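Local coordinates for protein (chymotrypsin/elastase isoinhibitor 1) (Ascaris suum, PDB 1EAI) that inhibits serine proteinases such as chymotrypsin and elastase, defending the parasitic worm against the proteinases of its host, at residues R47-N50 and D51-I55. Numbering follows the deposited sequence.
Sequences RRTN and DGKCI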
loop_
_atom_site.group_PDB
_atom_site.type_symbol
_atom_site.label_atom_id
_atom_site.label_comp_id
_atom_site.label_asym_id
_atom_site.label_seq_id
_atom_site.Cartn_x
_atom_site.Cartn_y
_atom_site.Cartn_z
ATOM N N ARG C 47 19.854 -6.474 -8.842
ATOM C CA ARG C 47 19.732 -5.493 -7.719
ATOM C C ARG C 47 19.190 -4.144 -8.250
ATOM O O ARG C 47 19.262 -3.889 -9.464
ATOM C CB ARG C 47 21.087 -5.083 -7.100
ATOM C CG ARG C 47 21.925 -6.097 -6.352
ATOM C CD ARG C 47 21.389 -6.418 -4.960
ATOM N NE ARG C 47 21.370 -7.812 -5.131
ATOM C CZ ARG C 47 22.028 -8.727 -4.532
ATOM N NH1 ARG C 47 22.737 -8.431 -3.481
ATOM N NH2 ARG C 47 21.895 -9.959 -5.020
ATOM N N ARG C 48 18.664 -3.286 -7.369
ATOM C CA ARG C 48 18.162 -1.931 -7.752
ATOM C C ARG C 48 19.205 -0.800 -7.541
ATOM O O ARG C 48 19.917 -0.803 -6.513
ATOM C CB ARG C 48 16.947 -1.507 -6.903
ATOM C CG ARG C 48 15.608 -2.148 -7.274
ATOM C CD ARG C 48 14.876 -1.636 -8.522
ATOM N NE ARG C 48 13.648 -2.398 -8.800
ATOM C CZ ARG C 48 13.021 -2.405 -9.979
ATOM N NH1 ARG C 48 13.507 -1.685 -11.009
ATOM N NH2 ARG C 48 11.884 -3.117 -10.132
ATOM N N THR C 49 19.275 0.170 -8.487
ATOM C CA THR C 49 20.097 1.372 -8.360
ATOM C C THR C 49 19.377 2.436 -7.519
ATOM O O THR C 49 18.221 2.276 -7.154
ATOM C CB THR C 49 20.537 1.967 -9.704
ATOM O OG1 THR C 49 19.487 2.616 -10.432
ATOM C CG2 THR C 49 21.041 0.821 -10.554
ATOM N N ASN C 50 20.026 3.585 -7.286
ATOM C CA ASN C 50 19.431 4.669 -6.494
ATOM C C ASN C 50 18.292 5.439 -7.120
ATOM O O ASN C 50 17.521 6.047 -6.437
ATOM C CB ASN C 50 20.495 5.604 -5.886
ATOM C CG ASN C 50 21.339 4.845 -4.846
ATOM O OD1 ASN C 50 20.808 4.198 -3.908
ATOM N ND2 ASN C 50 22.669 4.847 -5.044
ATOM N N ASP C 51 18.353 5.394 -8.405
ATOM C CA ASP C 51 17.640 5.867 -9.548
ATOM C C ASP C 51 16.514 4.911 -9.970
ATOM O O ASP C 51 15.822 5.141 -10.929
ATOM C CB ASP C 51 18.802 5.336 -10.376
ATOM C CG ASP C 51 19.156 5.978 -11.642
ATOM O OD1 ASP C 51 18.720 7.060 -12.017
ATOM O OD2 ASP C 51 20.057 5.216 -12.247
ATOM N N GLY C 52 16.461 3.742 -9.370
ATOM C CA GLY C 52 15.453 2.763 -9.644
ATOM C C GLY C 52 15.574 1.727 -10.741
ATOM O O GLY C 52 14.599 0.984 -10.993
ATOM N N LYS C 53 16.672 1.581 -11.438
ATOM C CA LYS C 53 16.626 0.492 -12.402
ATOM C C LYS C 53 17.155 -0.820 -11.859
ATOM O O LYS C 53 17.702 -0.945 -10.732
ATOM C CB LYS C 53 17.563 0.942 -13.401
ATOM C CG LYS C 53 17.715 2.358 -12.921
ATOM C CD LYS C 53 17.773 3.252 -14.111
ATOM C CE LYS C 53 18.824 2.872 -15.125
ATOM N NZ LYS C 53 19.100 4.058 -15.977
ATOM N N CYS C 54 17.025 -1.808 -12.699
ATOM C CA CYS C 54 17.386 -3.202 -12.405
ATOM C C CYS C 54 18.654 -3.625 -13.169
ATOM O O CYS C 54 18.666 -3.663 -14.407
ATOM C CB CYS C 54 16.172 -4.183 -12.691
ATOM S SG CYS C 54 16.196 -5.893 -12.021
ATOM N N ILE C 55 19.673 -4.106 -12.416
ATOM C CA ILE C 55 20.928 -4.548 -13.016
ATOM C C ILE C 55 21.494 -5.756 -12.299
ATOM O O ILE C 55 21.224 -5.959 -11.121
ATOM C CB ILE C 55 21.983 -3.441 -12.772
ATOM C CG1 ILE C 55 22.125 -3.250 -11.234
ATOM C CG2 ILE C 55 21.639 -2.072 -13.399
ATOM C CD1 ILE C 55 23.451 -2.507 -10.996
#
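R47 pairs with I55 in the antiparallel beta hairpin of strands 46-48 and 54-56, part of the cysteine-rich TIL domain. The pair is hydrogen-bonded both ways: R47 N to I55 O at 2.7 Å and I55 N to R47 O at 3.0 Å. The R47 side chain leads away from the second strand, and the side chain touches loop residues such as M19 and A57. R48 faces C54 as a non-hydrogen-bonded pair, its side chain on the same side of the hairpin as the half-cystine. A bend at chi2 (-76°) swings the guanidinium over the hairpin. There C54 CB lies over one face of the group, and NH1 makes a weak bond of 2.9 Å to G52 O. The main partners of this group are acidic: NH2 forms salt bridges with E9 and E18. C54 SG is tied to C40, so this side of the hairpin is joined to the rest of the domain by a disulfide and by charge. T49 opens a type I turn that runs to G52. T49 N donates to K53 O at 3.0 Å. T49 CG2 meets I55 CG2 and CD1, both at 4.1 Å, the two side chains crossing at about a right angle. N50 and D51 form the exposed corner. The turn is closed by G52 N, which reaches T49 O at 3.2 Å from above the carbonyl plane.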